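PDB 3SLR: BF1531-like N-terminal domain-containing protein from Bacteroides fragilis, which is of unknown function but binds magnesium through a HAD-type phosphatase domain that follows an FkbH N-terminal domain of the SGNH hydrolase clan, and may hydrolyse ester bonds. Local coordinates for residues A[84-89]-A[126-131]; A[326-331]-A[346-351]; A[22-27]-A[76-81]; A[210-215]-A[369-374]; A[244-249]-A[291-296]. All blocks are in the same frame, centred on the assembly; numbering follows the deposited sequence.

Interaction 1: residues A[84-89]-A[126-131]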
# COMPACT_ATOMS: atom_id res chain seq x y z
N HIS A 84 -14.37 -9.84 4.22
CA HIS A 84 -15.54 -9.53 5.04
C HIS A 84 -15.76 -8.02 4.97
O HIS A 84 -14.89 -7.25 5.38
CB HIS A 84 -15.27 -9.89 6.50
CG HIS A 84 -15.53 -11.32 6.85
ND1 HIS A 84 -14.72 -12.03 7.72
CD2 HIS A 84 -16.54 -12.16 6.51
CE1 HIS A 84 -15.20 -13.25 7.87
NE2 HIS A 84 -16.30 -13.35 7.16
N SER A 85 -16.92 -7.59 4.49
CA SER A 85 -17.17 -6.16 4.31
C SER A 85 -17.75 -5.52 5.56
O SER A 85 -18.51 -6.15 6.31
CB SER A 85 -18.11 -5.92 3.13
OG SER A 85 -19.39 -6.46 3.41
N THR A 86 -17.42 -4.26 5.78
CA THR A 86 -18.07 -3.52 6.86
C THR A 86 -19.57 -3.49 6.63
O THR A 86 -20.35 -3.59 7.58
CB THR A 86 -17.55 -2.08 6.94
OG1 THR A 86 -16.13 -2.11 7.10
CG2 THR A 86 -18.19 -1.33 8.12
N HIS A 87 -19.97 -3.33 5.38
CA HIS A 87 -21.38 -3.22 5.03
C HIS A 87 -22.21 -4.40 5.51
O HIS A 87 -23.32 -4.23 6.04
CB HIS A 87 -21.53 -3.04 3.51
CG HIS A 87 -22.85 -2.47 3.11
ND1 HIS A 87 -23.03 -1.13 2.83
CD2 HIS A 87 -24.07 -3.05 2.98
CE1 HIS A 87 -24.30 -0.92 2.53
NE2 HIS A 87 -24.96 -2.07 2.61
N LYS A 88 -21.70 -5.61 5.32
CA LYS A 88 -22.43 -6.81 5.70
C LYS A 88 -22.38 -7.03 7.21
O LYS A 88 -23.34 -7.54 7.80
CB LYS A 88 -21.91 -8.04 4.93
CG LYS A 88 -22.18 -7.97 3.42
CD LYS A 88 -23.69 -8.02 3.12
CE LYS A 88 -23.95 -7.77 1.62
NZ LYS A 88 -25.41 -7.96 1.28
N LEU A 89 -21.28 -6.62 7.84
CA LEU A 89 -21.16 -6.71 9.29
C LEU A 89 -22.14 -5.73 9.95
O LEU A 89 -22.72 -6.03 11.00
CB LEU A 89 -19.72 -6.41 9.75
CG LEU A 89 -19.43 -6.59 11.25
CD1 LEU A 89 -19.51 -8.06 11.65
CD2 LEU A 89 -18.07 -6.01 11.62
N TYR A 126 -8.76 -8.32 4.58
CA TYR A 126 -9.10 -6.89 4.53
C TYR A 126 -9.70 -6.45 5.86
O TYR A 126 -10.66 -7.05 6.32
CB TYR A 126 -10.10 -6.58 3.40
CG TYR A 126 -9.59 -6.94 2.03
CD1 TYR A 126 -10.13 -8.01 1.33
CD2 TYR A 126 -8.54 -6.23 1.43
CE1 TYR A 126 -9.66 -8.35 0.07
CE2 TYR A 126 -8.06 -6.57 0.17
CZ TYR A 126 -8.63 -7.63 -0.50
OH TYR A 126 -8.15 -7.99 -1.76
N ASN A 127 -9.14 -5.41 6.47
CA ASN A 127 -9.76 -4.86 7.67
C ASN A 127 -10.93 -3.96 7.28
O ASN A 127 -11.34 -3.92 6.11
CB ASN A 127 -8.75 -4.16 8.60
CG ASN A 127 -8.09 -2.95 7.96
OD1 ASN A 127 -8.36 -2.59 6.80
ND2 ASN A 127 -7.19 -2.30 8.72
N TYR A 128 -11.47 -3.23 8.26
CA TYR A 128 -12.82 -2.67 8.13
C TYR A 128 -12.87 -1.13 8.14
O TYR A 128 -12.70 -0.51 9.19
CB TYR A 128 -13.70 -3.19 9.28
CG TYR A 128 -13.89 -4.70 9.31
CD1 TYR A 128 -13.01 -5.52 10.00
CD2 TYR A 128 -14.98 -5.29 8.67
CE1 TYR A 128 -13.19 -6.91 10.03
CE2 TYR A 128 -15.19 -6.65 8.72
CZ TYR A 128 -14.29 -7.46 9.39
OH TYR A 128 -14.51 -8.82 9.41
N PRO A 129 -13.13 -0.51 6.98
CA PRO A 129 -13.34 0.94 7.02
C PRO A 129 -14.60 1.26 7.82
O PRO A 129 -15.62 0.56 7.70
CB PRO A 129 -13.57 1.32 5.55
CG PRO A 129 -13.14 0.11 4.74
CD PRO A 129 -13.30 -1.08 5.63
N GLU A 130 -14.57 2.32 8.62
CA GLU A 130 -15.73 2.61 9.44
C GLU A 130 -16.90 3.12 8.61
O GLU A 130 -16.74 4.02 7.79
CB GLU A 130 -15.38 3.61 10.55
CG GLU A 130 -16.60 3.98 11.43
CD GLU A 130 -16.26 4.95 12.54
OE1 GLU A 130 -15.05 5.14 12.81
OE2 GLU A 130 -17.20 5.54 13.14
N ILE A 131 -18.08 2.53 8.81
CA ILE A 131 -19.31 3.18 8.37
C ILE A 131 -19.96 3.73 9.63
O ILE A 131 -20.37 2.98 10.50
CB ILE A 131 -20.27 2.20 7.66
CG1 ILE A 131 -19.61 1.61 6.40
CG2 ILE A 131 -21.60 2.92 7.30
CD1 ILE A 131 -20.38 0.44 5.82
O HOH W 1 -11.91 -9.23 5.34
O HOH W 2 -13.72 -4.82 4.81
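Tyr128 lays its ring alongside His84, the two side chains pointing the same way, with the phenol OH 3.2 Å from His84 CB. Its first torsion (chi1 -61°) turns the ring back beside its own backbone N and up against the other segment, where Thr86 OG1 and Ser85 O meet the ring edge and the Leu89 side chain crosses at about a right angle, its CD2 4.1 Å from Tyr128 CE2. The polar ends of this pair are tied up by a third residue, since His84 ND1 and Tyr128 OH both hydrogen-bond to Tyr125 OH. Residues 84-89 and 126-131 leave the C-terminal ends of neighbouring parallel strands, 79-83 and 122-126, in the α/β sheet of the FkbH N-terminal domain. Ser85 is the N-cap of helix 86-94, its OG accepting from Lys88 N at 3.1 Å and also hydrogen-bonded to Asp30 OD1. Just inside that helix start, Thr86 OG1 donates to Pro129 O at 2.8 Å, arriving 20° out of the carbonyl plane, while its methyl CG2 slides past Ile131, 3.6 Å from CD1. Water spans the backbones: one molecule accepts from His84 N and donates to Tyr126 O, and a second donates to both His84 O, at 2.8 Å, and Asn127 O.

Interaction 2: residues A[326-331]-A[346-351]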
# COMPACT_ATOMS: atom_id res chain seq x y z
N ILE A 326 22.08 -4.30 -4.85
CA ILE A 326 20.68 -4.70 -4.79
C ILE A 326 20.12 -4.52 -6.19
O ILE A 326 20.73 -3.86 -7.03
CB ILE A 326 19.87 -3.85 -3.81
CG1 ILE A 326 20.01 -2.38 -4.18
CG2 ILE A 326 20.31 -4.11 -2.38
CD1 ILE A 326 19.10 -1.46 -3.37
N GLY A 327 18.96 -5.11 -6.46
CA GLY A 327 18.42 -5.08 -7.80
C GLY A 327 17.87 -3.72 -8.17
O GLY A 327 17.33 -3.01 -7.32
N PHE A 328 17.98 -3.37 -9.45
CA PHE A 328 17.35 -2.16 -9.95
C PHE A 328 15.87 -2.19 -9.63
O PHE A 328 15.27 -1.16 -9.32
CB PHE A 328 17.58 -1.98 -11.46
CG PHE A 328 19.00 -1.60 -11.82
CD1 PHE A 328 19.50 -0.34 -11.51
CD2 PHE A 328 19.83 -2.50 -12.45
CE1 PHE A 328 20.80 0.01 -11.83
CE2 PHE A 328 21.13 -2.17 -12.77
CZ PHE A 328 21.62 -0.91 -12.47
N ASP A 329 15.27 -3.38 -9.70
CA ASP A 329 13.85 -3.53 -9.42
C ASP A 329 13.51 -3.43 -7.93
O ASP A 329 12.34 -3.58 -7.55
CB ASP A 329 13.30 -4.82 -10.06
CG ASP A 329 14.03 -6.07 -9.60
OD1 ASP A 329 15.22 -6.01 -9.26
OD2 ASP A 329 13.40 -7.15 -9.61
N SER A 330 14.50 -3.16 -7.09
CA SER A 330 14.25 -2.89 -5.68
C SER A 330 14.40 -1.41 -5.38
O SER A 330 14.40 -1.00 -4.21
CB SER A 330 15.17 -3.71 -4.78
OG SER A 330 16.47 -3.13 -4.70
N MSE A 331 14.52 -0.60 -6.43
CA MSE A 331 14.80 0.84 -6.28
C MSE A 331 13.65 1.74 -6.69
O MSE A 331 12.92 1.44 -7.64
CB MSE A 331 16.03 1.23 -7.10
CG MSE A 331 17.30 0.64 -6.58
SE MSE A 331 18.81 0.94 -7.80
CE MSE A 331 20.17 0.68 -6.43
N GLU A 346 13.50 5.05 -19.18
CA GLU A 346 13.85 4.41 -20.44
C GLU A 346 15.17 3.68 -20.35
O GLU A 346 15.33 2.60 -20.92
CB GLU A 346 13.95 5.43 -21.57
CG GLU A 346 12.74 6.32 -21.76
CD GLU A 346 12.97 7.36 -22.84
OE1 GLU A 346 13.75 7.08 -23.78
OE2 GLU A 346 12.38 8.46 -22.74
N HIS A 347 16.13 4.27 -19.64
CA HIS A 347 17.50 3.77 -19.68
C HIS A 347 17.87 2.82 -18.55
O HIS A 347 18.86 2.10 -18.63
CB HIS A 347 18.49 4.93 -19.78
CG HIS A 347 18.45 5.63 -21.10
ND1 HIS A 347 18.00 6.92 -21.25
CD2 HIS A 347 18.76 5.19 -22.34
CE1 HIS A 347 18.05 7.26 -22.52
NE2 HIS A 347 18.50 6.23 -23.21
N VAL A 348 17.07 2.80 -17.48
CA VAL A 348 17.32 1.85 -16.41
C VAL A 348 16.03 1.09 -16.09
O VAL A 348 15.40 1.34 -15.06
CB VAL A 348 17.85 2.53 -15.14
CG1 VAL A 348 18.54 1.51 -14.24
CG2 VAL A 348 18.80 3.67 -15.48
N PRO A 349 15.62 0.17 -16.97
CA PRO A 349 14.38 -0.58 -16.70
C PRO A 349 14.43 -1.26 -15.34
O PRO A 349 15.48 -1.73 -14.93
CB PRO A 349 14.36 -1.64 -17.80
CG PRO A 349 15.16 -1.06 -18.91
CD PRO A 349 16.22 -0.19 -18.27
N GLY A 350 13.30 -1.29 -14.64
CA GLY A 350 13.27 -1.94 -13.34
C GLY A 350 13.14 -0.94 -12.21
O GLY A 350 12.44 -1.19 -11.23
N VAL A 351 13.82 0.19 -12.35
CA VAL A 351 13.69 1.25 -11.36
C VAL A 351 12.29 1.85 -11.44
O VAL A 351 11.80 2.17 -12.53
CB VAL A 351 14.76 2.34 -11.54
CG1 VAL A 351 14.61 3.42 -10.49
CG2 VAL A 351 16.15 1.73 -11.47
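Phe328 packs against Val348 at about a right angle, the methyl CG1 sitting over one face of the ring, 3.4 Å from CD1. That methyl lies anti to its backbone N (chi1 -161°), which carries it onto the aromatic face, and Val351 CG2 comes in obliquely to the same CD1 at 3.9 Å. Tight backbone packing continues at Gly350, inside a type II turn from Val348 to Val351: its O receives a nearly straight CA-H...O contact from Asp329 CA (3.3 Å, 170° at the hydrogen). Gly350 takes a positive phi of 109°, where a side chain would jam against the preceding carbonyl. The other side is looser. Pro349 faces away, and exposed Asp329 sends its carboxylate outward to a salt bridge with Lys220. Within 326-331, Gly327 O holds the 3-10 turn by accepting from both Ser330 N and Ser330 OG. The contact joins the lead-in to edge strand 331-334 of the phosphatase-domain sheet with the exit from helix 338-347; helix 313-324 covers Phe328 and Val348, and strand 224-227 lies against Met331.

Interaction 3: residues A[22-27]-A[76-81]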
# COMPACT_ATOMS: atom_id res chain seq x y z
N LYS A 22 3.82 -19.81 -10.90
CA LYS A 22 2.40 -19.99 -10.57
C LYS A 22 2.12 -19.84 -9.07
O LYS A 22 2.88 -20.32 -8.24
CB LYS A 22 1.94 -21.36 -11.06
CG LYS A 22 0.48 -21.41 -11.51
CD LYS A 22 -0.41 -22.16 -10.52
CE LYS A 22 -0.08 -23.64 -10.44
NZ LYS A 22 0.45 -24.03 -9.09
N LEU A 23 1.01 -19.17 -8.73
CA LEU A 23 0.57 -19.08 -7.34
C LEU A 23 -0.91 -19.40 -7.29
O LEU A 23 -1.68 -18.93 -8.13
CB LEU A 23 0.80 -17.67 -6.78
CG LEU A 23 2.24 -17.21 -6.56
CD1 LEU A 23 2.26 -15.74 -6.15
CD2 LEU A 23 2.88 -18.08 -5.50
N LYS A 24 -1.31 -20.21 -6.31
CA LYS A 24 -2.72 -20.53 -6.14
C LYS A 24 -3.32 -19.60 -5.10
O LYS A 24 -2.90 -19.61 -3.94
CB LYS A 24 -2.89 -22.00 -5.73
CG LYS A 24 -2.55 -22.97 -6.86
CD LYS A 24 -2.10 -24.32 -6.33
CE LYS A 24 -3.22 -25.06 -5.67
NZ LYS A 24 -2.75 -26.35 -5.10
N VAL A 25 -4.30 -18.81 -5.52
CA VAL A 25 -4.93 -17.81 -4.66
C VAL A 25 -6.42 -18.11 -4.51
O VAL A 25 -7.16 -18.18 -5.50
CB VAL A 25 -4.77 -16.40 -5.26
CG1 VAL A 25 -5.49 -15.35 -4.38
CG2 VAL A 25 -3.29 -16.06 -5.41
N ALA A 26 -6.86 -18.31 -3.27
CA ALA A 26 -8.30 -18.44 -2.99
C ALA A 26 -8.86 -17.08 -2.55
O ALA A 26 -8.23 -16.35 -1.80
CB ALA A 26 -8.53 -19.48 -1.90
N LEU A 27 -10.05 -16.76 -3.04
CA LEU A 27 -10.72 -15.52 -2.65
C LEU A 27 -12.13 -15.86 -2.17
O LEU A 27 -12.90 -16.50 -2.89
CB LEU A 27 -10.79 -14.56 -3.83
CG LEU A 27 -11.62 -13.30 -3.65
CD1 LEU A 27 -11.02 -12.38 -2.57
CD2 LEU A 27 -11.74 -12.57 -4.98
N GLU A 76 -6.16 -26.24 -1.96
CA GLU A 76 -4.82 -26.09 -1.38
C GLU A 76 -4.13 -24.79 -1.81
O GLU A 76 -3.09 -24.81 -2.47
CB GLU A 76 -3.95 -27.30 -1.72
CG GLU A 76 -4.46 -28.60 -1.10
CD GLU A 76 -3.63 -29.82 -1.53
OE1 GLU A 76 -2.83 -29.70 -2.48
OE2 GLU A 76 -3.80 -30.89 -0.91
N PRO A 77 -4.70 -23.65 -1.43
CA PRO A 77 -4.16 -22.37 -1.91
C PRO A 77 -2.82 -22.01 -1.29
O PRO A 77 -2.51 -22.42 -0.15
CB PRO A 77 -5.24 -21.36 -1.48
CG PRO A 77 -5.89 -22.00 -0.27
CD PRO A 77 -5.90 -23.48 -0.59
N ASP A 78 -2.02 -21.26 -2.04
CA ASP A 78 -0.82 -20.63 -1.51
C ASP A 78 -1.18 -19.38 -0.71
O ASP A 78 -0.53 -19.06 0.28
CB ASP A 78 0.11 -20.26 -2.66
CG ASP A 78 0.60 -21.47 -3.42
OD1 ASP A 78 1.12 -22.40 -2.77
OD2 ASP A 78 0.46 -21.49 -4.67
N TYR A 79 -2.21 -18.67 -1.17
CA TYR A 79 -2.73 -17.50 -0.45
C TYR A 79 -4.24 -17.60 -0.34
O TYR A 79 -4.89 -18.08 -1.26
CB TYR A 79 -2.36 -16.21 -1.17
CG TYR A 79 -0.88 -15.94 -1.14
CD1 TYR A 79 -0.04 -16.48 -2.10
CD2 TYR A 79 -0.32 -15.17 -0.13
CE1 TYR A 79 1.33 -16.25 -2.06
CE2 TYR A 79 1.05 -14.94 -0.09
CZ TYR A 79 1.86 -15.48 -1.05
OH TYR A 79 3.22 -15.25 -1.01
N THR A 80 -4.77 -17.15 0.79
CA THR A 80 -6.21 -17.12 1.03
C THR A 80 -6.61 -15.69 1.35
O THR A 80 -6.19 -15.13 2.36
CB THR A 80 -6.61 -18.04 2.20
OG1 THR A 80 -6.36 -19.41 1.84
CG2 THR A 80 -8.09 -17.89 2.54
N ILE A 81 -7.38 -15.08 0.47
CA ILE A 81 -7.82 -13.71 0.65
C ILE A 81 -9.26 -13.75 1.13
O ILE A 81 -10.14 -14.30 0.46
CB ILE A 81 -7.74 -12.92 -0.66
CG1 ILE A 81 -6.32 -12.94 -1.22
CG2 ILE A 81 -8.25 -11.48 -0.46
CD1 ILE A 81 -6.23 -12.41 -2.62
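Lys24 meets residues 76-81 through its backbone N, its O and its ammonium group, at the start of a parallel strand pair inside the five-stranded sheet of the FkbH N-terminal domain. Strands 22-29 and 79-83 are adjacent there, in the 2-1-3-4-5 order of a flavodoxin-like α/β sheet, as in the SGNH hydrolase clan. Lys24 O takes two donors, Tyr79 N at 3.0 Å nearly along the C=O axis and Asp78 N at 2.7 Å from a more tilted approach. Asp78 also supplies the acceptor for Lys24 N: its OD2, met on the anti side, receives a 172° bond of 2.7 Å, standing in for a strand carbonyl. The Lys24 chain bends at chi3 (68°) and brings NZ to Glu76 O, a weak bond. Further along, regular pairing takes over, with Ala26 N giving to Tyr79 O and Ala26 O accepting from Ile81 N. The buried hydroxyls are satisfied outside the pair: Tyr79 OH by Gln218, Thr80 OG1 by Tyr72. On the face shared by Val25, Leu27, Tyr79 and Ile81, Val25 CG1 touches Ile81 CD1 at 3.5 Å.

Interaction 4: residues A[210-215]-A[369-374]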
# COMPACT_ATOMS: atom_id res chain seq x y z
N THR A 210 -3.37 -5.56 -2.77
CA THR A 210 -3.40 -6.98 -2.44
C THR A 210 -2.17 -7.66 -3.02
O THR A 210 -1.49 -8.42 -2.34
CB THR A 210 -4.68 -7.64 -2.98
OG1 THR A 210 -5.81 -6.96 -2.43
CG2 THR A 210 -4.75 -9.11 -2.59
N ILE A 211 -1.88 -7.36 -4.27
CA ILE A 211 -0.71 -7.95 -4.92
C ILE A 211 0.59 -7.44 -4.29
O ILE A 211 1.57 -8.18 -4.23
CB ILE A 211 -0.72 -7.77 -6.45
CG1 ILE A 211 -1.90 -8.54 -7.09
CG2 ILE A 211 0.62 -8.23 -7.06
CD1 ILE A 211 -1.93 -10.06 -6.79
N ASP A 212 0.60 -6.19 -3.79
CA ASP A 212 1.79 -5.67 -3.13
C ASP A 212 2.20 -6.62 -2.00
O ASP A 212 3.39 -6.85 -1.77
CB ASP A 212 1.56 -4.28 -2.49
CG ASP A 212 1.37 -3.16 -3.51
OD1 ASP A 212 1.79 -3.30 -4.68
OD2 ASP A 212 0.78 -2.12 -3.12
N ILE A 213 1.20 -7.15 -1.29
CA ILE A 213 1.47 -8.01 -0.15
C ILE A 213 2.01 -9.36 -0.63
O ILE A 213 3.03 -9.83 -0.14
CB ILE A 213 0.21 -8.23 0.72
CG1 ILE A 213 -0.17 -6.92 1.42
CG2 ILE A 213 0.46 -9.32 1.76
CD1 ILE A 213 -1.60 -6.92 2.04
N ILE A 214 1.32 -9.97 -1.58
CA ILE A 214 1.78 -11.23 -2.15
C ILE A 214 3.21 -11.11 -2.67
O ILE A 214 4.06 -11.95 -2.34
CB ILE A 214 0.82 -11.70 -3.25
CG1 ILE A 214 -0.52 -12.06 -2.61
CG2 ILE A 214 1.42 -12.89 -4.01
CD1 ILE A 214 -1.53 -12.62 -3.57
N ALA A 215 3.49 -10.08 -3.45
CA ALA A 215 4.84 -9.87 -3.98
C ALA A 215 5.89 -9.77 -2.87
O ALA A 215 6.96 -10.38 -2.96
CB ALA A 215 4.89 -8.64 -4.89
N THR A 369 -0.58 7.05 -2.61
CA THR A 369 -1.44 6.27 -3.52
C THR A 369 -0.71 5.10 -4.17
O THR A 369 -1.34 4.21 -4.74
CB THR A 369 -2.04 7.13 -4.67
OG1 THR A 369 -1.03 7.44 -5.63
CG2 THR A 369 -2.67 8.44 -4.14
N LEU A 370 0.62 5.11 -4.10
CA LEU A 370 1.43 4.10 -4.77
C LEU A 370 1.88 2.93 -3.87
O LEU A 370 2.30 1.89 -4.38
CB LEU A 370 2.67 4.78 -5.37
CG LEU A 370 2.40 5.95 -6.32
CD1 LEU A 370 3.73 6.53 -6.83
CD2 LEU A 370 1.52 5.54 -7.47
N ASN A 371 1.80 3.12 -2.55
CA ASN A 371 2.24 2.10 -1.59
C ASN A 371 3.58 1.49 -1.98
O ASN A 371 3.69 0.29 -2.21
CB ASN A 371 1.19 1.00 -1.47
CG ASN A 371 1.42 0.11 -0.25
OD1 ASN A 371 1.66 0.59 0.85
ND2 ASN A 371 1.35 -1.21 -0.46
N LEU A 372 4.61 2.32 -2.05
CA LEU A 372 5.88 1.90 -2.64
C LEU A 372 6.66 0.90 -1.78
O LEU A 372 7.48 0.13 -2.30
CB LEU A 372 6.76 3.13 -2.88
CG LEU A 372 6.25 4.13 -3.92
CD1 LEU A 372 6.90 5.50 -3.74
CD2 LEU A 372 6.48 3.62 -5.32
N PHE A 373 6.44 0.94 -0.48
CA PHE A 373 7.30 0.22 0.45
C PHE A 373 6.63 -0.87 1.28
O PHE A 373 7.00 -1.10 2.43
CB PHE A 373 8.07 1.22 1.33
CG PHE A 373 9.06 2.04 0.55
CD1 PHE A 373 10.29 1.51 0.18
CD2 PHE A 373 8.75 3.32 0.14
CE1 PHE A 373 11.20 2.25 -0.56
CE2 PHE A 373 9.66 4.08 -0.60
CZ PHE A 373 10.88 3.55 -0.94
N GLU A 374 5.65 -1.55 0.68
CA GLU A 374 5.11 -2.76 1.27
C GLU A 374 6.26 -3.67 1.62
O GLU A 374 7.25 -3.75 0.89
CB GLU A 374 4.21 -3.50 0.28
CG GLU A 374 3.41 -4.63 0.92
CD GLU A 374 2.44 -4.10 1.97
OE1 GLU A 374 1.56 -3.28 1.64
OE2 GLU A 374 2.56 -4.51 3.15
O HOH W 3 -0.17 -0.50 -4.66
O HOH W 4 3.00 -0.77 -4.89
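Asp212 and Asn371 slide past each other from opposite directions, and ND2 of Asn371 gives an almost straight hydrogen bond, 177° and 2.9 Å, to Asp212 OD2. The bond lies in the amide plane but reaches the carboxylate from its anti side, 33° out of plane. The other ND2 hydrogen goes to Glu374 OE1 at 3.0 Å, so one amide nitrogen sits between two acids and would ease the repulsion between them. Glu374 bends at chi2 (63°) to reach that nitrogen; its CG comes 3.5 Å from Asp212 O, and its CD lies 3.9 Å from Ile213 CG1. Asn371, with positive phi, opens a type I turn running to Glu374, and this turn puts both side chains against helix 203-217. The contact therefore joins the segment after helix 363-368, near the end of this construct, back to a helix that flanks the sheet of the FkbH N-terminal domain. A water lies 2.8 Å from both Asp212 OD1 and Leu370 O and may link them. Farther out, Arg47 makes a salt bridge to Asp212 OD1, and Arg271 donates to Phe373 O.

Interaction 5: residues A[244-249]-A[291-296]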
# COMPACT_ATOMS: atom_id res chain seq x y z
N GLU A 244 21.94 28.57 2.49
CA GLU A 244 21.10 29.16 3.54
C GLU A 244 19.68 29.45 3.05
O GLU A 244 18.77 29.62 3.86
CB GLU A 244 21.74 30.43 4.13
CG GLU A 244 22.26 31.41 3.12
CD GLU A 244 23.71 31.14 2.75
OE1 GLU A 244 24.62 31.64 3.44
OE2 GLU A 244 23.93 30.44 1.75
N ASN A 245 19.50 29.48 1.74
CA ASN A 245 18.24 29.96 1.16
C ASN A 245 17.29 28.91 0.56
O ASN A 245 16.25 29.25 0.03
CB ASN A 245 18.55 31.06 0.15
CG ASN A 245 19.23 32.26 0.80
OD1 ASN A 245 18.84 32.68 1.89
ND2 ASN A 245 20.27 32.78 0.16
N ILE A 246 17.65 27.63 0.66
CA ILE A 246 16.74 26.58 0.20
C ILE A 246 15.46 26.62 1.04
O ILE A 246 15.48 27.01 2.21
CB ILE A 246 17.37 25.18 0.31
CG1 ILE A 246 17.85 24.94 1.75
CG2 ILE A 246 18.49 25.03 -0.71
CD1 ILE A 246 18.21 23.52 2.06
N GLN A 247 14.35 26.21 0.45
CA GLN A 247 13.05 26.29 1.13
C GLN A 247 12.77 25.03 1.94
O GLN A 247 12.45 23.98 1.39
CB GLN A 247 11.94 26.55 0.11
CG GLN A 247 12.15 27.82 -0.67
CD GLN A 247 11.57 27.75 -2.06
OE1 GLN A 247 10.70 26.92 -2.35
NE2 GLN A 247 12.06 28.61 -2.96
N VAL A 248 12.91 25.14 3.26
CA VAL A 248 12.69 24.03 4.18
C VAL A 248 12.48 24.63 5.57
O VAL A 248 13.12 25.63 5.91
CB VAL A 248 13.89 23.06 4.18
CG1 VAL A 248 15.14 23.75 4.73
CG2 VAL A 248 13.55 21.80 4.97
N GLY A 249 11.59 24.05 6.36
CA GLY A 249 11.37 24.52 7.71
C GLY A 249 9.95 24.96 7.97
O GLY A 249 9.17 25.17 7.04
N GLU A 291 25.04 19.74 5.77
CA GLU A 291 26.08 20.05 6.75
C GLU A 291 25.83 21.34 7.54
O GLU A 291 26.14 21.39 8.73
CB GLU A 291 27.44 20.14 6.06
CG GLU A 291 27.86 18.89 5.29
CD GLU A 291 29.07 19.12 4.40
OE1 GLU A 291 29.28 20.27 3.95
OE2 GLU A 291 29.82 18.16 4.14
N ARG A 292 25.28 22.36 6.88
CA ARG A 292 25.26 23.72 7.46
C ARG A 292 23.87 24.24 7.85
O ARG A 292 23.75 25.08 8.74
CB ARG A 292 25.86 24.75 6.49
CG ARG A 292 27.22 24.39 5.87
CD ARG A 292 28.41 24.82 6.72
NE ARG A 292 28.42 26.24 7.10
CZ ARG A 292 28.98 27.22 6.40
NH1 ARG A 292 29.60 26.97 5.25
NH2 ARG A 292 28.93 28.47 6.85
N ASN A 293 22.83 23.77 7.16
CA ASN A 293 21.48 24.28 7.38
C ASN A 293 20.72 23.49 8.45
O ASN A 293 20.36 22.34 8.25
CB ASN A 293 20.70 24.32 6.05
CG ASN A 293 19.39 25.09 6.15
OD1 ASN A 293 18.69 25.03 7.16
ND2 ASN A 293 19.04 25.81 5.08
N PRO A 294 20.47 24.14 9.60
CA PRO A 294 19.85 23.51 10.78
C PRO A 294 18.41 23.06 10.56
O PRO A 294 17.91 22.28 11.35
CB PRO A 294 19.86 24.64 11.83
CG PRO A 294 20.73 25.69 11.29
CD PRO A 294 20.72 25.57 9.81
N GLU A 295 17.75 23.57 9.52
CA GLU A 295 16.37 23.18 9.26
C GLU A 295 16.25 21.88 8.49
O GLU A 295 15.15 21.37 8.33
CB GLU A 295 15.59 24.28 8.52
CG GLU A 295 14.99 25.34 9.43
CD GLU A 295 14.15 24.77 10.56
OE1 GLU A 295 13.05 24.24 10.30
OE2 GLU A 295 14.59 24.84 11.73
N MSE A 296 17.37 21.35 8.00
CA MSE A 296 17.33 20.05 7.33
C MSE A 296 16.89 18.96 8.32
O MSE A 296 17.40 18.88 9.44
CB MSE A 296 18.70 19.71 6.74
CG MSE A 296 19.11 20.59 5.56
SE MSE A 296 18.11 20.21 3.93
CE MSE A 296 18.83 18.43 3.51
O HOH W 5 16.87 27.73 4.49
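From CB, which points toward residues 291-296, the Ile246 side chain runs on to Asn293 and Met296. Its CG1 occupies the crowded position between backbone N and carbonyl carbon (chi1 55°), which brings it 3.6 Å from Asn293 ND2. The terminal CD1 goes further in and meets the selenium of Met296 at 3.8 Å, the two chains crossing at about a right angle; Met296, a selenomethionine here, bends at chi2 and chi3. Two residues on, Val248 uses both methyls against Glu295: CG1 stands 3.9 Å from CB and CG2 lies 3.7 Å from the backbone O. Glu295 is itself bent at chi2, and its OE1 comes to 3.1 Å from CA of Gly249, whose backbone angles would be closed to a side chain.

The turn carrying these groups follows helix 283-292. Asn293 OD1 accepts from Glu295 N at 2.9 Å, in the carbonyl plane, which makes an Asx turn within the type I turn from Asn293 to Met296. The amide's ND2 donates to Trp243 O and to a water that in turn donates to Glu244 O and Ile246 O. This lies in the HAD-type phosphatase domain, the side chain of Ile246 about 5 Å from that of magnesium-binding Asp230. Direct contact between the segments is thus by van der Waals packing, and Asn293, its amide held at both ends, ties the polar backbone of the loop to the turn through water.

Interactions 1 and 3 are buried and belong to one sheet: strand 79-83, paired in interaction 3, leads directly into helix 86-94 of interaction 1, and Tyr126 packs on Ile81 between them. Helix 203-217, the partner in interaction 4, touches both, through Thr210 and Ile214. Interaction 4 is a surface contact, polar, with bound water nearby, reaching from that helix to the last part of this construct, whereas interaction 3 relies on backbone pairing and interaction 1 mixes aromatic packing with a single direct bond. Interactions 2 and 5 are partly buried, lie in the phosphatase domain with centres about 31 Å apart, and are made mainly by apolar and backbone packing.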